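Local coordinates for protein Lys-gingipain W83 (PDB 3M1H) that cleaves proteins after lysine as a secreted cysteine protease that may act as a virulence factor, and carries adhesin domains that are hemolytic in vitro when isolated, at residues E8-E11 / S17-T20; G38-F41 / A47-V50. One frame throughout, in Å; residues are numbered along the deposited sequence.

Interaction 1 of 2, residues E8-E11 / S17-T20; sequences EDFE and SWKT. With CA (calcium ion), chain F; NA (sodium ion), chain I.
Phe10 and Trp18 meet in a T-shaped stack. The edge of the Phe10 ring points at the face of the Trp18 six-membered ring. The ring centroids are 5.4 Å apart and the planes are inclined by 68°. The leading atom is Phe10 CZ, which lies over one indole face, 3.9 Å from Trp18 CH2.

Glu8 uses its aliphatic part here. Its CB packs against the benzo part of the indole, 3.7 Å from Trp18 CZ2. Its CG is set anti to the backbone N (chi1 -173°), and the chain then bends. This places CG over the centre of the Phe10 ring face, so the methylenes touch both aromatic rings.

The carboxylate stands almost perpendicular to the indole plane, and its two oxygens have different tasks. Glu8 OE1 accepts a hydrogen bond from a water 2.7 Å away. That water lies in the indole plane, at its edge, and accepts from Trp18 NE1. Glu8 OE2 accepts from Phe10 N at 2.8 Å on its anti side, in a bent bond somewhat out of the carboxylate plane. The same carboxylate therefore ties down the Phe10 backbone and, through water, the indole N-H.

Next to the rings, Asp9 OD1 accepts from Glu11 N in an Asx turn, with the N-H above the carboxylate plane. Asp9 O and Glu11 OE2 from this turn bind calcium; Ser46, Ile48 and Asp171 complete the protein ligands. At the far end, Trp18 O binds sodium at 2.3 Å, together with Ala16.

The contact is largely buried in the jelly roll. It joins the end of strand 4-8 to the start of strand 19-22, which belongs to the other large sheet. Phe10 and Trp18 both rest on Val173 of strand 167-177, and Trp18 also touches Pro71.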
ATOM      1  N   GLU A   8      -7.747  -9.995   2.969  1.00 13.18           N
ATOM      2  CA  GLU A   8      -7.917  -8.832   3.819  1.00 13.77           C
ATOM      3  C   GLU A   8      -8.577  -7.666   3.082  1.00 13.51           C
ATOM      4  O   GLU A   8      -8.038  -7.125   2.079  1.00 13.89           O
ATOM      5  CB  GLU A   8      -6.570  -8.383   4.371  1.00 12.23           C
ATOM      6  CG  GLU A   8      -6.696  -7.271   5.392  1.00 12.85           C
ATOM      7  CD  GLU A   8      -7.743  -7.603   6.454  1.00 13.02           C
ATOM      8  OE1 GLU A   8      -7.637  -8.695   7.046  1.00 18.18           O
ATOM      9  OE2 GLU A   8      -8.639  -6.770   6.670  1.00 15.63           O
ATOM     10  N   ASP A   9      -9.718  -7.245   3.623  1.00 13.03           N
ATOM     11  CA  ASP A   9     -10.527  -6.176   3.044  1.00 12.00           C
ATOM     12  C   ASP A   9     -10.374  -4.852   3.790  1.00 10.87           C
ATOM     13  O   ASP A   9     -10.970  -3.863   3.396  1.00 12.16           O
ATOM     14  CB  ASP A   9     -12.025  -6.572   2.921  1.00 14.80           C
ATOM     15  CG  ASP A   9     -12.660  -6.949   4.248  1.00 15.35           C
ATOM     16  OD1 ASP A   9     -12.144  -6.561   5.324  1.00 17.79           O
ATOM     17  OD2 ASP A   9     -13.720  -7.647   4.167  1.00 22.22           O
ATOM     18  N   PHE A  10      -9.643  -4.867   4.887  1.00 12.55           N
ATOM     19  CA  PHE A  10      -9.377  -3.692   5.740  1.00 10.50           C
ATOM     20  C   PHE A  10     -10.610  -3.070   6.388  1.00 12.43           C
ATOM     21  O   PHE A  10     -10.512  -1.987   6.960  1.00 13.76           O
ATOM     22  CB  PHE A  10      -8.512  -2.637   5.003  1.00 12.45           C
ATOM     23  CG  PHE A  10      -7.187  -3.203   4.572  1.00 12.91           C
ATOM     24  CD1 PHE A  10      -6.143  -3.310   5.475  1.00 13.91           C
ATOM     25  CD2 PHE A  10      -6.991  -3.655   3.285  1.00 14.19           C
ATOM     26  CE1 PHE A  10      -4.912  -3.868   5.133  1.00 12.44           C
ATOM     27  CE2 PHE A  10      -5.769  -4.229   2.936  1.00 13.29           C
ATOM     28  CZ  PHE A  10      -4.737  -4.332   3.852  1.00 11.63           C
ATOM     29  N   GLU A  11     -11.754  -3.775   6.356  1.00 13.07           N
ATOM     30  CA  GLU A  11     -12.968  -3.170   6.858  1.00 16.13           C
ATOM     31  C   GLU A  11     -12.967  -3.018   8.386  1.00 18.54           C
ATOM     32  O   GLU A  11     -13.714  -2.185   8.910  1.00 20.54           O
ATOM     33  CB  GLU A  11     -14.185  -3.931   6.359  1.00 16.31           C
ATOM     34  CG  GLU A  11     -14.317  -3.891   4.835  1.00 15.03           C
ATOM     35  CD  GLU A  11     -14.407  -2.481   4.260  1.00 20.27           C
ATOM     36  OE1 GLU A  11     -15.167  -1.629   4.788  1.00 18.66           O
ATOM     37  OE2 GLU A  11     -13.731  -2.189   3.233  1.00 17.12           O
ATOM     38  N   SER A  17      -2.556  -8.439  13.425  1.00 15.51           N
ATOM     39  CA  SER A  17      -1.662  -9.486  12.912  1.00 13.86           C
ATOM     40  C   SER A  17      -0.680  -8.969  11.808  1.00 13.58           C
ATOM     41  O   SER A  17       0.350  -9.607  11.564  1.00 16.50           O
ATOM     42  CB  SER A  17      -2.507 -10.622  12.322  1.00 17.35           C
ATOM     43  OG  SER A  17      -3.411 -10.138  11.345  1.00 17.78           O
ATOM     44  N   TRP A  18      -1.041  -7.850  11.184  1.00 14.08           N
ATOM     45  CA  TRP A  18      -0.175  -7.200  10.219  1.00 14.12           C
ATOM     46  C   TRP A  18       0.797  -6.262  10.958  1.00 14.49           C
ATOM     47  O   TRP A  18       0.639  -5.997  12.160  1.00 15.63           O
ATOM     48  CB  TRP A  18      -1.016  -6.400   9.224  1.00 14.13           C
ATOM     49  CG  TRP A  18      -1.814  -7.211   8.228  1.00 14.35           C
ATOM     50  CD1 TRP A  18      -2.741  -8.198   8.477  1.00 12.96           C
ATOM     51  CD2 TRP A  18      -1.778  -7.069   6.804  1.00 11.48           C
ATOM     52  NE1 TRP A  18      -3.272  -8.655   7.325  1.00 13.97           N
ATOM     53  CE2 TRP A  18      -2.698  -8.000   6.268  1.00 13.38           C
ATOM     54  CE3 TRP A  18      -1.040  -6.264   5.937  1.00 11.58           C
ATOM     55  CZ2 TRP A  18      -2.940  -8.126   4.907  1.00 13.57           C
ATOM     56  CZ3 TRP A  18      -1.261  -6.394   4.586  1.00 15.37           C
ATOM     57  CH2 TRP A  18      -2.207  -7.322   4.069  1.00 16.78           C
ATOM     58  N   LYS A  19       1.766  -5.689  10.234  1.00 12.05           N
ATOM     59  CA  LYS A  19       2.737  -4.801  10.851  1.00 11.91           C
ATOM     60  C   LYS A  19       3.006  -3.622   9.946  1.00 13.17           C
ATOM     61  O   LYS A  19       3.128  -3.771   8.731  1.00 16.39           O
ATOM     62  CB  LYS A  19       4.043  -5.565  11.070  1.00 13.32           C
ATOM     63  CG  LYS A  19       5.232  -4.829  11.547  1.00 20.72           C
ATOM     64  CD  LYS A  19       6.398  -5.853  11.446  1.00 22.67           C
ATOM     65  CE  LYS A  19       7.663  -5.311  11.966  1.00 22.58           C
ATOM     66  NZ  LYS A  19       8.701  -6.332  12.168  1.00 14.96           N
ATOM     67  N   THR A  20       3.080  -2.444  10.545  1.00 12.65           N
ATOM     68  CA  THR A  20       3.549  -1.249   9.858  1.00  9.75           C
ATOM     69  C   THR A  20       5.007  -1.008  10.240  1.00 10.23           C
ATOM     70  O   THR A  20       5.416  -1.207  11.380  1.00 12.37           O
ATOM     71  CB  THR A  20       2.676   0.005  10.178  1.00 10.99           C
ATOM     72  OG1 THR A  20       2.648   0.268  11.594  1.00 14.04           O
ATOM     73  CG2 THR A  20       1.210  -0.121   9.643  1.00 13.84           C
TER
HETATM   74 CA    CA F2002     -11.984  -2.505   1.705  1.00 12.51          CA
HETATM   75 NA    NA I2005       0.753  -5.456  14.437  1.00 22.92          NA
HETATM   76  O   HOH W   1      -5.623 -10.482   7.188  1.00 17.64           O
HETATM   77  O   HOH W   2     -12.869  -4.409   0.597  1.00 14.36           O
HETATM   78  O   HOH W   3      -0.897  -4.029  13.342  1.00 21.26           O
HETATM   79  O   HOH W   4       2.168  -7.217  14.231  1.00 31.25           O
HETATM   80  O   HOH W   5      -0.482  -4.441  16.030  1.00 37.11           O
HETATM   81  O   HOH W   6       2.987  -4.949  14.773  1.00 38.33           O

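Interaction 2 of 2, residues G38-F41 / A47-V50. With CA (calcium ion), chain F.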
ATOM      1  N   GLY A  38      -9.141  11.835   9.181  1.00 17.62           N
ATOM      2  CA  GLY A  38      -9.150  10.750  10.158  1.00 19.17           C
ATOM      3  C   GLY A  38     -10.113   9.621   9.859  1.00 19.24           C
ATOM      4  O   GLY A  38     -10.361   8.783  10.718  1.00 23.59           O
ATOM      5  N   SER A  39     -10.664   9.590   8.652  1.00 19.48           N
ATOM      6  CA  SER A  39     -11.541   8.525   8.185  1.00 18.53           C
ATOM      7  C   SER A  39     -10.984   8.039   6.851  1.00 15.40           C
ATOM      8  O   SER A  39     -10.390   8.801   6.095  1.00 15.47           O
ATOM      9  CB  SER A  39     -12.981   8.997   8.002  1.00 23.27           C
ATOM     10  OG  SER A  39     -13.075   9.950   6.948  1.00 34.05           O
ATOM     11  N   SER A  40     -11.167   6.754   6.589  1.00 15.83           N
ATOM     12  CA  SER A  40     -10.692   6.149   5.356  1.00 14.92           C
ATOM     13  C   SER A  40     -11.202   6.857   4.110  1.00 14.09           C
ATOM     14  O   SER A  40     -12.338   7.343   4.034  1.00 13.91           O
ATOM     15  CB  SER A  40     -11.142   4.704   5.306  1.00 14.64           C
ATOM     16  OG  SER A  40     -10.609   4.048   4.167  1.00 12.99           O
ATOM     17  N   PHE A  41     -10.336   6.930   3.113  1.00 12.81           N
ATOM     18  CA  PHE A  41     -10.759   7.243   1.760  1.00 13.66           C
ATOM     19  C   PHE A  41     -11.668   6.105   1.265  1.00 14.46           C
ATOM     20  O   PHE A  41     -11.680   5.009   1.816  1.00 13.38           O
ATOM     21  CB  PHE A  41      -9.540   7.390   0.845  1.00 12.81           C
ATOM     22  CG  PHE A  41      -8.561   8.458   1.265  1.00 13.61           C
ATOM     23  CD1 PHE A  41      -8.994   9.737   1.550  1.00 13.18           C
ATOM     24  CD2 PHE A  41      -7.197   8.188   1.357  1.00 15.08           C
ATOM     25  CE1 PHE A  41      -8.100  10.717   1.956  1.00 14.10           C
ATOM     26  CE2 PHE A  41      -6.316   9.148   1.728  1.00 13.12           C
ATOM     27  CZ  PHE A  41      -6.767  10.422   2.029  1.00 11.63           C
ATOM     28  N   ALA A  47     -16.073   0.392   2.044  1.00 16.36           N
ATOM     29  CA  ALA A  47     -15.885   1.603   2.833  1.00 17.75           C
ATOM     30  C   ALA A  47     -14.420   1.929   3.148  1.00 16.60           C
ATOM     31  O   ALA A  47     -14.032   3.108   3.127  1.00 19.96           O
ATOM     32  CB  ALA A  47     -16.700   1.512   4.130  1.00 18.47           C
ATOM     33  N   ILE A  48     -13.611   0.909   3.450  1.00 14.64           N
ATOM     34  CA  ILE A  48     -12.256   1.166   3.971  1.00 16.13           C
ATOM     35  C   ILE A  48     -11.176   0.633   3.051  1.00 11.72           C
ATOM     36  O   ILE A  48     -11.259  -0.478   2.539  1.00 12.63           O
ATOM     37  CB  ILE A  48     -12.025   0.511   5.354  1.00 16.40           C
ATOM     38  CG1 ILE A  48     -13.202   0.774   6.293  1.00 20.24           C
ATOM     39  CG2 ILE A  48     -10.658   0.941   5.946  1.00 13.81           C
ATOM     40  CD1 ILE A  48     -13.508   2.164   6.433  1.00 20.86           C
ATOM     41  N   CYS A  49     -10.116   1.424   2.913  1.00 11.49           N
ATOM     42  CA  CYS A  49      -8.865   0.966   2.354  1.00 14.21           C
ATOM     43  C   CYS A  49      -7.711   1.525   3.188  1.00 12.41           C
ATOM     44  O   CYS A  49      -7.928   2.357   4.091  1.00 11.28           O
ATOM     45  CB  CYS A  49      -8.751   1.390   0.885  1.00 11.96           C
ATOM     46  SG  CYS A  49      -8.705   3.185   0.619  1.00 13.51           S
ATOM     47  N   VAL A  50      -6.485   1.055   2.913  1.00 11.27           N
ATOM     48  CA  VAL A  50      -5.325   1.456   3.679  1.00 10.34           C
ATOM     49  C   VAL A  50      -4.467   2.298   2.767  1.00 10.57           C
ATOM     50  O   VAL A  50      -4.370   1.984   1.576  1.00 12.34           O
ATOM     51  CB  VAL A  50      -4.591   0.246   4.285  1.00 11.84           C
ATOM     52  CG1 VAL A  50      -4.006  -0.677   3.192  1.00 11.73           C
ATOM     53  CG2 VAL A  50      -3.538   0.706   5.301  1.00 12.11           C
TER
HETATM   54 CA    CA F2002     -11.984  -2.505   1.705  1.00 12.51          CA
HETATM   55  O   HOH W   7     -14.555   5.551   3.625  1.00 29.57           O
HETATM   56  O   HOH W   8      -7.906   5.405   3.690  1.00 12.44           O
HETATM   57  O   HOH W   2     -12.869  -4.409   0.597  1.00 14.36           O
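This contact belongs to the long loop between strands 19-22 and 50-53 of the jelly-roll adhesin domain, beside a calcium site. Residues 38-41 lie against residues 47-50, which lead into strand 50-53. Ile48 O binds the calcium ion at 2.3 Å.

Ser40 carries the contact. Its hydroxyl accepts a nearly straight hydrogen bond from Cys49 N, with an N-H...O angle of 165°. The same OG donates to Phe41 O at 2.8 Å, in the carbonyl plane and on a lone pair. With OG anti to the backbone N (chi1 -175°), the hydroxyl reaches both partners, and the two bonds fix its rotation. Ser40 CB packs alongside the Ile48 side chain, 3.6 Å from Ile48 CD1.

A water also joins the two segments. It accepts from Phe41 N, 2.9 Å from its oxygen, and donates to Cys49 O. A second water lies between Ser40 O and Ala47 O, though how it shares its protons is doubtful. The Phe41 ring turns to an edge-to-face pair with Trp167. Cys49 SG lies 3.7 Å from Phe41 O.

In the fold
Both interactions lie in the one jelly-roll domain, with centres about 12 Å apart. They come in series along the chain: interaction 1 closes before interaction 2 opens. The calcium ion joins them. Interaction 1 supplies Asp9 O and Glu11 OE2, interaction 2 Ile48 O, and one calcium-bound water belongs to both. They also touch directly. Glu11 OE2 lies 3.1 Å from Ile48 N, a probable hydrogen bond, and Phe10 CZ packs on Val50 CG1. Strand 167-177 is shared too: it pairs with strands 4-8 and 50-53 and brings Asp171 to the metal. Calcium thus ties together three distant parts of the sequence in this adhesin module.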